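Local coordinates for protein putative isocitrate dehydrogenase, NAD-dependent (Methylococcus capsulatus, PDB 6LKY) that binds NAD and probably uses it, with magnesium, to oxidise isocitrate, as in the isocitrate and isopropylmalate dehydrogenase family, at residues A[273-278]-A[325-330]; A[22-27]-A[333-338]. The protein carries 1 engineered substitution. All coordinates share one frame; numbering follows the deposited sequence.

Both contacts are made by helix 326-337, the last helix of the chain. Contact 1 uses its first turn and contact 2 its last. The centres are 14 Å apart, on the same side of the chain's centre. Along the chain the order is 22-27, 273-278, 325-330, 333-338, which nests contact 1 inside the loop closed by contact 2. Helix 13-26 runs beside both: it supplies one half of contact 2, and Ala-19 touches Pro-277 and Ala-330 of contact 1. The two meet where Ala-330 packs on Val-23. The C-terminal helix thus ties the adenine-binding loop to the first helix of the isocitrate/isopropylmalate dehydrogenase fold.

Contact 1: residues A[273-278]-A[325-330]; sequences GIANPT and GTAQMA. With NAD (nicotinamide-adenine-dinucleotide), chain C.
This is a buried loop-to-helix contact at the adenine end of the NAD pocket in the isocitrate/isopropylmalate dehydrogenase fold. Residues 273-278 form the loop leading into helix 278-290. They lie against the first turn of helix 326-337, whose N-cap is Gly-325.

Thr-326 carries the polar part. Thr-326 N gives a nearly straight hydrogen bond to Gly-273 O (2.9 Å, 171°). Its OG1 lies beside its own backbone N (chi1 -48°), which turns the hydroxyl to the loop. Thr-326 OG1 donates to Ala-275 O at 2.8 Å, in the carbonyl plane and on a lone pair. The methyl Thr-326 CG2 packs 4.0 Å from Pro-277 CB. A valine at Thr-326 would probably leave Ala-275 O without this hydroxyl donor and hold the loop less firmly beside the adenine. Water 1 adds a link, donating to Gly-273 O and accepting from Ala-327 N.

Further along the helix, Met-329 reaches to the loop, its side chain crossing those of Asn-276, Pro-277 and Thr-278 at a slant. Its CG is anti to the backbone N (chi1 -173°) and the rest of the chain is extended. Met-329 SD therefore comes 3.7 Å from Pro-277 CD, and CE lies beside Thr-278 OG1. Ile-308 of helix 294-310 also touches this methionine.

Asn-276 faces two ways. Its side chain caps the turn that leads into helix 278-290: Asn-276 OD1 accepts from Thr-278 N at 2.9 Å, with the donor above the carbonyl plane. ND2 bonds to Asp-317. These two bonds hold the amide in place. The backbone serves the cofactor: NAD N6A donates to Asn-276 O at 2.9 Å, and Asn-276 CB lies 3.4 Å from NAD N1A.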
ATOM      1  N   GLY A 273       0.474 -28.125  -8.802  1.00 34.60           N
ATOM      2  CA  GLY A 273      -0.740 -28.692  -8.240  1.00 34.01           C
ATOM      3  C   GLY A 273      -1.015 -28.389  -6.776  1.00 46.20           C
ATOM      4  O   GLY A 273      -1.791 -29.118  -6.146  1.00 43.11           O
ATOM      5  N   ILE A 274      -0.450 -27.310  -6.224  1.00 38.17           N
ATOM      6  CA  ILE A 274      -0.585 -26.989  -4.805  1.00 33.60           C
ATOM      7  C   ILE A 274      -1.327 -25.681  -4.549  1.00 38.93           C
ATOM      8  O   ILE A 274      -1.545 -25.328  -3.382  1.00 34.03           O
ATOM      9  CB  ILE A 274       0.792 -26.962  -4.110  1.00 42.14           C
ATOM     10  CG1 ILE A 274       1.687 -25.880  -4.723  1.00 36.60           C
ATOM     11  CG2 ILE A 274       1.472 -28.328  -4.200  1.00 36.74           C
ATOM     12  CD1 ILE A 274       2.940 -25.588  -3.916  1.00 41.45           C
ATOM     13  N   ALA A 275      -1.705 -24.937  -5.593  1.00 34.00           N
ATOM     14  CA  ALA A 275      -2.405 -23.667  -5.408  1.00 29.32           C
ATOM     15  C   ALA A 275      -3.692 -23.833  -4.601  1.00 35.61           C
ATOM     16  O   ALA A 275      -4.459 -24.776  -4.807  1.00 31.99           O
ATOM     17  CB  ALA A 275      -2.725 -23.030  -6.764  1.00 23.84           C
ATOM     18  N   ASN A 276      -3.933 -22.887  -3.699  1.00 30.74           N
ATOM     19  CA  ASN A 276      -5.181 -22.829  -2.952  1.00 30.67           C
ATOM     20  C   ASN A 276      -6.330 -22.452  -3.878  1.00 34.50           C
ATOM     21  O   ASN A 276      -6.268 -21.403  -4.529  1.00 33.16           O
ATOM     22  CB  ASN A 276      -5.077 -21.821  -1.818  1.00 27.92           C
ATOM     23  CG  ASN A 276      -6.198 -21.959  -0.814  1.00 35.13           C
ATOM     24  OD1 ASN A 276      -7.280 -22.476  -1.129  1.00 32.87           O
ATOM     25  ND2 ASN A 276      -5.947 -21.500   0.410  1.00 34.74           N
ATOM     26  N   PRO A 277      -7.379 -23.266  -3.980  1.00 30.98           N
ATOM     27  CA  PRO A 277      -8.502 -22.933  -4.861  1.00 30.20           C
ATOM     28  C   PRO A 277      -9.586 -22.111  -4.192  1.00 25.72           C
ATOM     29  O   PRO A 277     -10.579 -21.779  -4.849  1.00 31.30           O
ATOM     30  CB  PRO A 277      -9.034 -24.323  -5.251  1.00 34.59           C
ATOM     31  CG  PRO A 277      -8.760 -25.165  -4.033  1.00 32.52           C
ATOM     32  CD  PRO A 277      -7.492 -24.624  -3.414  1.00 31.84           C
ATOM     33  N   THR A 278      -9.394 -21.771  -2.918  1.00 28.43           N
ATOM     34  CA  THR A 278     -10.424 -21.083  -2.148  1.00 29.82           C
ATOM     35  C   THR A 278     -10.858 -19.790  -2.819  1.00 31.09           C
ATOM     36  O   THR A 278     -12.057 -19.514  -2.930  1.00 32.59           O
ATOM     37  CB  THR A 278      -9.905 -20.797  -0.744  1.00 40.24           C
ATOM     38  OG1 THR A 278      -9.508 -22.028  -0.129  1.00 33.97           O
ATOM     39  CG2 THR A 278     -10.966 -20.085   0.097  1.00 31.75           C
ATOM     40  N   GLY A 325      -2.853 -31.096  -1.917  1.00 45.31           N
ATOM     41  CA  GLY A 325      -2.853 -30.287  -3.115  1.00 42.95           C
ATOM     42  C   GLY A 325      -4.218 -29.712  -3.494  1.00 41.99           C
ATOM     43  O   GLY A 325      -5.230 -29.883  -2.812  1.00 38.16           O
ATOM     44  N   THR A 326      -4.219 -29.014  -4.634  1.00 42.71           N
ATOM     45  CA  THR A 326      -5.419 -28.336  -5.130  1.00 41.52           C
ATOM     46  C   THR A 326      -6.604 -29.289  -5.230  1.00 35.64           C
ATOM     47  O   THR A 326      -7.716 -28.968  -4.778  1.00 37.12           O
ATOM     48  CB  THR A 326      -5.123 -27.682  -6.489  1.00 41.23           C
ATOM     49  OG1 THR A 326      -3.889 -26.949  -6.406  1.00 39.50           O
ATOM     50  CG2 THR A 326      -6.261 -26.728  -6.903  1.00 28.84           C
ATOM     51  N   ALA A 327      -6.391 -30.465  -5.846  1.00 38.74           N
ATOM     52  CA  ALA A 327      -7.498 -31.389  -6.113  1.00 41.26           C
ATOM     53  C   ALA A 327      -8.104 -31.980  -4.824  1.00 37.37           C
ATOM     54  O   ALA A 327      -9.338 -32.010  -4.709  1.00 44.57           O
ATOM     55  CB  ALA A 327      -7.045 -32.482  -7.084  1.00 40.31           C
ATOM     56  N   GLN A 328      -7.274 -32.472  -3.867  1.00 42.11           N
ATOM     57  CA  GLN A 328      -7.757 -32.689  -2.486  1.00 41.50           C
ATOM     58  C   GLN A 328      -8.746 -31.679  -2.009  1.00 46.84           C
ATOM     59  O   GLN A 328      -9.877 -32.010  -1.634  1.00 46.82           O
ATOM     60  CB  GLN A 328      -6.667 -32.598  -1.412  1.00 61.34           C
ATOM     61  CG  GLN A 328      -6.725 -33.502  -0.083  1.00 76.18           C
ATOM     62  CD  GLN A 328      -6.112 -34.843   0.108  1.00 74.26           C
ATOM     63  OE1 GLN A 328      -4.933 -35.045  -0.112  1.00 87.09           O
ATOM     64  NE2 GLN A 328      -6.872 -35.683   0.832  1.00 83.92           N
ATOM     65  N   MET A 329      -8.236 -30.472  -1.813  1.00 34.47           N
ATOM     66  CA  MET A 329      -9.002 -29.449  -1.146  1.00 40.92           C
ATOM     67  C   MET A 329     -10.305 -29.219  -1.877  1.00 35.16           C
ATOM     68  O   MET A 329     -11.359 -29.069  -1.245  1.00 41.53           O
ATOM     69  CB  MET A 329      -8.165 -28.179  -1.049  1.00 37.81           C
ATOM     70  CG  MET A 329      -8.827 -27.136  -0.218  1.00 39.67           C
ATOM     71  SD  MET A 329      -7.782 -25.725   0.147  1.00 38.42           S
ATOM     72  CE  MET A 329      -8.897 -24.840   1.230  1.00 26.34           C
ATOM     73  N   ALA A 330     -10.260 -29.266  -3.217  1.00 35.17           N
ATOM     74  CA  ALA A 330     -11.490 -29.138  -3.990  1.00 44.02           C
ATOM     75  C   ALA A 330     -12.461 -30.287  -3.672  1.00 42.45           C
ATOM     76  O   ALA A 330     -13.665 -30.064  -3.526  1.00 35.92           O
ATOM     77  CB  ALA A 330     -11.175 -29.081  -5.495  1.00 36.04           C
TER
HETATM   78  PA  NAD C 501       0.616 -13.540  -7.826  1.00 28.31           P
HETATM   79  O1A NAD C 501       0.501 -14.348  -9.095  1.00 26.13           O
HETATM   80  O2A NAD C 501      -0.733 -13.302  -7.218  1.00 28.02           O
HETATM   81  O5B NAD C 501       1.621 -14.278  -6.823  1.00 27.75           O
HETATM   82  C5B NAD C 501       1.949 -13.638  -5.593  1.00 29.52           C
HETATM   83  C4B NAD C 501       2.303 -14.697  -4.569  1.00 34.17           C
HETATM   84  O4B NAD C 501       1.064 -15.289  -4.130  1.00 29.16           O
HETATM   85  C3B NAD C 501       3.157 -15.781  -5.216  1.00 27.47           C
HETATM   86  O3B NAD C 501       4.183 -16.206  -4.331  1.00 35.01           O
HETATM   87  C2B NAD C 501       2.161 -16.903  -5.467  1.00 32.21           C
HETATM   88  O2B NAD C 501       2.741 -18.218  -5.459  1.00 34.14           O
HETATM   89  C1B NAD C 501       1.106 -16.691  -4.391  1.00 25.05           C
HETATM   90  N9A NAD C 501      -0.116 -17.208  -4.990  1.00 29.08           N
HETATM   91  C8A NAD C 501      -1.133 -16.270  -5.498  1.00 28.48           C
HETATM   92  N7A NAD C 501      -2.208 -17.243  -5.769  1.00 25.48           N
HETATM   93  C5A NAD C 501      -2.296 -17.989  -4.518  1.00 32.06           C
HETATM   94  C6A NAD C 501      -2.799 -19.403  -4.753  1.00 25.57           C
HETATM   95  N6A NAD C 501      -4.239 -19.352  -5.052  1.00 25.00           N
HETATM   96  N1A NAD C 501      -2.582 -20.157  -3.509  1.00 28.51           N
HETATM   97  C2A NAD C 501      -1.164 -20.299  -3.123  1.00 30.51           C
HETATM   98  N3A NAD C 501      -0.294 -19.444  -3.933  1.00 33.03           N
HETATM   99  C4A NAD C 501      -0.855 -18.104  -4.085  1.00 32.69           C
HETATM  100  O3  NAD C 501       1.233 -12.088  -8.123  1.00 25.92           O
HETATM  101  PN  NAD C 501       2.507 -11.769  -9.030  1.00 22.18           P
HETATM  102  O1N NAD C 501       3.562 -12.827  -8.993  1.00 21.93           O
HETATM  103  O2N NAD C 501       3.020 -10.424  -8.541  1.00 26.91           O
HETATM  104  O5D NAD C 501       1.967 -11.634 -10.539  1.00 23.39           O
HETATM  105  C5D NAD C 501       1.939 -12.779 -11.407  1.00 22.79           C
HETATM  106  C4D NAD C 501       1.110 -12.456 -12.642  1.00 24.53           C
HETATM  107  O4D NAD C 501      -0.296 -12.421 -12.336  1.00 23.45           O
HETATM  108  C3D NAD C 501       1.486 -11.091 -13.222  1.00 24.28           C
HETATM  109  O3D NAD C 501       1.641 -11.250 -14.630  1.00 22.16           O
HETATM  110  C2D NAD C 501       0.274 -10.232 -12.911  1.00 22.63           C
HETATM  111  O2D NAD C 501       0.020  -9.213 -13.875  1.00 21.40           O
HETATM  112  C1D NAD C 501      -0.870 -11.236 -12.916  1.00 25.10           C
HETATM  113  N1N NAD C 501      -2.027 -10.641 -12.201  1.00 26.09           N
HETATM  114  C2N NAD C 501      -3.293 -11.309 -12.469  1.00 24.77           C
HETATM  115  C3N NAD C 501      -4.360 -10.442 -11.842  1.00 29.98           C
HETATM  116  C7N NAD C 501      -5.767 -10.713 -12.384  1.00 28.19           C
HETATM  117  O7N NAD C 501      -6.761 -10.611 -11.372  1.00 38.03           O
HETATM  118  N7N NAD C 501      -5.826 -11.980 -13.110  1.00 17.60           N
HETATM  119  C4N NAD C 501      -4.281 -10.374 -10.325  1.00 24.63           C
HETATM  120  C5N NAD C 501      -2.873 -10.098  -9.836  1.00 24.98           C
HETATM  121  C6N NAD C 501      -1.709 -10.446 -10.768  1.00 24.58           C
HETATM  122  O   HOH W   1      -3.549 -31.087  -6.971  1.00 39.31           O

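Contact 2: residues A[22-27]-A[333-338]; sequences KVIEAT and IVERVR
Helix 22-26 and helix 333-337 run nearly parallel, with 14° between their directions and their axes 9.1 Å apart. This is helix-helix packing between the first and last helices of the isocitrate/isopropylmalate dehydrogenase fold. The backbones come closest at Val-23 and Val-334, with their CA atoms 5.3 Å apart.

No hydrogen bond crosses between the segments. The interface is made of valine, alanine and isoleucine methyls, with the methyl of Thr-27. Val-23 spreads its two methyls: Val-23 CG2 meets both Ile-333 CG2 and Val-334 CG2, each at 3.8 Å, while CG1 touches Val-337 CG2. The side chains of Val-23 and Val-334 lie alongside each other, pointing opposite ways. The methyl of Ala-26 points at the partner helix, and Ala-26 CB sits 4.0 Å from both Val-334 CG1 and Val-337 CG1. Ile-281 of helix 278-290 touches both Val-23 and Ile-333.

At the C-terminal ends, Arg-299 joins the two backbones, hydrogen-bonding to Thr-27 O and Val-337 O. With chi1 at 66°, OG1 of Thr-27 is flanked by its own N and C. There OG1 donates back to Ile-24 O. The same torsion turns the methyl to the other helix, where Thr-27 CG2 lies 3.8 Å from Val-337 CG1.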
ATOM      1  N   LYS A  22     -16.206 -27.514 -10.419  1.00 35.00           N
ATOM      2  CA  LYS A  22     -16.746 -28.702  -9.769  1.00 37.32           C
ATOM      3  C   LYS A  22     -17.606 -28.307  -8.582  1.00 47.80           C
ATOM      4  O   LYS A  22     -18.759 -28.754  -8.455  1.00 49.58           O
ATOM      5  CB  LYS A  22     -15.610 -29.633  -9.345  1.00 34.47           C
ATOM      6  CG  LYS A  22     -14.928 -30.370 -10.503  1.00 46.28           C
ATOM      7  CD  LYS A  22     -14.024 -31.485  -9.974  1.00 51.44           C
ATOM      8  CE  LYS A  22     -12.700 -31.584 -10.737  1.00 61.26           C
ATOM      9  NZ  LYS A  22     -12.845 -32.123 -12.119  1.00 59.07           N
ATOM     10  N   VAL A  23     -17.108 -27.370  -7.770  1.00 43.50           N
ATOM     11  CA  VAL A  23     -17.846 -26.961  -6.582  1.00 45.70           C
ATOM     12  C   VAL A  23     -19.170 -26.340  -6.983  1.00 42.74           C
ATOM     13  O   VAL A  23     -20.222 -26.661  -6.412  1.00 43.71           O
ATOM     14  CB  VAL A  23     -16.996 -26.000  -5.731  1.00 43.27           C
ATOM     15  CG1 VAL A  23     -17.860 -25.265  -4.727  1.00 38.15           C
ATOM     16  CG2 VAL A  23     -15.882 -26.772  -5.028  1.00 38.84           C
ATOM     17  N   ILE A  24     -19.155 -25.502  -8.023  1.00 39.48           N
ATOM     18  CA  ILE A  24     -20.407 -24.894  -8.457  1.00 48.20           C
ATOM     19  C   ILE A  24     -21.383 -25.983  -8.880  1.00 49.29           C
ATOM     20  O   ILE A  24     -22.548 -26.000  -8.455  1.00 44.53           O
ATOM     21  CB  ILE A  24     -20.151 -23.873  -9.581  1.00 44.58           C
ATOM     22  CG1 ILE A  24     -19.462 -22.618  -9.016  1.00 40.76           C
ATOM     23  CG2 ILE A  24     -21.455 -23.505 -10.284  1.00 35.63           C
ATOM     24  CD1 ILE A  24     -18.806 -21.742 -10.081  1.00 38.60           C
ATOM     25  N   GLU A  25     -20.903 -26.962  -9.650  1.00 44.80           N
ATOM     26  CA  GLU A  25     -21.823 -27.981 -10.123  1.00 48.72           C
ATOM     27  C   GLU A  25     -22.302 -28.845  -8.972  1.00 51.13           C
ATOM     28  O   GLU A  25     -23.431 -29.347  -9.013  1.00 49.03           O
ATOM     29  CB  GLU A  25     -21.180 -28.800 -11.241  1.00 50.18           C
ATOM     30  CG  GLU A  25     -21.377 -28.129 -12.608  1.00 61.20           C
ATOM     31  CD  GLU A  25     -20.395 -28.600 -13.665  1.00 68.18           C
ATOM     32  OE1 GLU A  25     -19.545 -29.459 -13.345  1.00 76.78           O
ATOM     33  OE2 GLU A  25     -20.467 -28.097 -14.812  1.00 57.35           O
ATOM     34  N   ALA A  26     -21.491 -28.978  -7.915  1.00 41.63           N
ATOM     35  CA  ALA A  26     -21.933 -29.764  -6.773  1.00 41.24           C
ATOM     36  C   ALA A  26     -23.156 -29.156  -6.100  1.00 47.54           C
ATOM     37  O   ALA A  26     -23.887 -29.879  -5.418  1.00 51.84           O
ATOM     38  CB  ALA A  26     -20.802 -29.933  -5.764  1.00 38.05           C
ATOM     39  N   THR A  27     -23.405 -27.854  -6.283  1.00 55.87           N
ATOM     40  CA  THR A  27     -24.560 -27.224  -5.646  1.00 48.43           C
ATOM     41  C   THR A  27     -25.868 -27.540  -6.354  1.00 50.96           C
ATOM     42  O   THR A  27     -26.936 -27.285  -5.789  1.00 51.85           O
ATOM     43  CB  THR A  27     -24.404 -25.702  -5.607  1.00 46.20           C
ATOM     44  OG1 THR A  27     -24.436 -25.201  -6.948  1.00 42.40           O
ATOM     45  CG2 THR A  27     -23.104 -25.295  -4.938  1.00 37.94           C
ATOM     46  N   ILE A 333     -14.090 -29.774  -0.339  1.00 43.76           N
ATOM     47  CA  ILE A 333     -15.124 -28.756  -0.404  1.00 49.85           C
ATOM     48  C   ILE A 333     -16.363 -29.300  -1.107  1.00 40.51           C
ATOM     49  O   ILE A 333     -17.482 -28.983  -0.709  1.00 39.01           O
ATOM     50  CB  ILE A 333     -14.590 -27.469  -1.068  1.00 40.66           C
ATOM     51  CG1 ILE A 333     -13.489 -26.843  -0.209  1.00 40.43           C
ATOM     52  CG2 ILE A 333     -15.715 -26.424  -1.218  1.00 32.07           C
ATOM     53  CD1 ILE A 333     -12.638 -25.817  -0.947  1.00 30.39           C
ATOM     54  N   VAL A 334     -16.192 -30.090  -2.173  1.00 41.20           N
ATOM     55  CA  VAL A 334     -17.340 -30.674  -2.875  1.00 51.72           C
ATOM     56  C   VAL A 334     -18.150 -31.548  -1.925  1.00 49.84           C
ATOM     57  O   VAL A 334     -19.384 -31.422  -1.811  1.00 53.02           O
ATOM     58  CB  VAL A 334     -16.853 -31.470  -4.104  1.00 49.46           C
ATOM     59  CG1 VAL A 334     -17.915 -32.452  -4.584  1.00 51.99           C
ATOM     60  CG2 VAL A 334     -16.434 -30.528  -5.243  1.00 39.84           C
ATOM     61  N   GLU A 335     -17.448 -32.384  -1.162  1.00 47.72           N
ATOM     62  CA  GLU A 335     -18.113 -33.277  -0.227  1.00 54.79           C
ATOM     63  C   GLU A 335     -18.887 -32.490   0.828  1.00 60.32           C
ATOM     64  O   GLU A 335     -20.004 -32.877   1.200  1.00 65.78           O
ATOM     65  CB  GLU A 335     -17.074 -34.191   0.425  1.00 55.26           C
ATOM     66  CG  GLU A 335     -16.501 -35.266  -0.523  1.00 58.50           C
ATOM     67  CD  GLU A 335     -15.209 -35.897  -0.019  1.00 69.03           C
ATOM     68  OE1 GLU A 335     -14.572 -36.650  -0.797  1.00 62.99           O
ATOM     69  OE2 GLU A 335     -14.829 -35.636   1.145  1.00 70.59           O
ATOM     70  N   ARG A 336     -18.305 -31.379   1.326  1.00 54.67           N
ATOM     71  CA  ARG A 336     -18.991 -30.540   2.319  1.00 46.07           C
ATOM     72  C   ARG A 336     -20.157 -29.761   1.724  1.00 49.54           C
ATOM     73  O   ARG A 336     -21.215 -29.647   2.357  1.00 56.89           O
ATOM     74  CB  ARG A 336     -18.009 -29.564   2.958  1.00 48.57           C
ATOM     75  CG  ARG A 336     -16.940 -30.217   3.765  1.00 52.36           C
ATOM     76  CD  ARG A 336     -17.332 -30.301   5.219  1.00 62.71           C
ATOM     77  NE  ARG A 336     -18.080 -31.516   5.517  1.00 79.20           N
ATOM     78  CZ  ARG A 336     -18.816 -31.697   6.608  1.00 80.62           C
ATOM     79  NH1 ARG A 336     -18.917 -30.733   7.515  1.00 71.42           N
ATOM     80  NH2 ARG A 336     -19.451 -32.848   6.794  1.00 72.46           N
ATOM     81  N   VAL A 337     -20.001 -29.250   0.497  1.00 54.73           N
ATOM     82  CA  VAL A 337     -21.101 -28.564  -0.173  1.00 56.65           C
ATOM     83  C   VAL A 337     -22.276 -29.491  -0.185  1.00 68.26           C
ATOM     84  O   VAL A 337     -23.447 -29.081  -0.211  1.00 67.73           O
ATOM     85  CB  VAL A 337     -20.735 -28.198  -1.630  1.00 54.15           C
ATOM     86  CG1 VAL A 337     -22.005 -27.918  -2.471  1.00 51.61           C
ATOM     87  CG2 VAL A 337     -19.811 -27.016  -1.705  1.00 52.84           C
ATOM     88  N   ARG A 338     -21.966 -30.768  -0.246  1.00 68.79           N
ATOM     89  CA  ARG A 338     -22.907 -31.625  -0.898  1.00 70.22           C
ATOM     90  C   ARG A 338     -23.706 -32.371   0.177  1.00 74.71           C
ATOM     91  O   ARG A 338     -24.607 -33.133  -0.137  1.00 79.26           O
ATOM     92  CB  ARG A 338     -22.051 -32.350  -1.943  1.00 72.27           C
ATOM     93  CG  ARG A 338     -22.640 -33.085  -2.960  1.00 73.50           C
ATOM     94  CD  ARG A 338     -22.833 -34.642  -3.037  1.00 82.73           C
ATOM     95  NE  ARG A 338     -23.019 -34.367  -4.373  1.00 91.97           N
ATOM     96  CZ  ARG A 338     -23.929 -35.007  -4.986  1.00 88.70           C
ATOM     97  NH1 ARG A 338     -24.459 -34.775  -6.194  1.00 80.06           N
ATOM     98  NH2 ARG A 338     -24.347 -35.864  -4.177  1.00 82.71           N
TER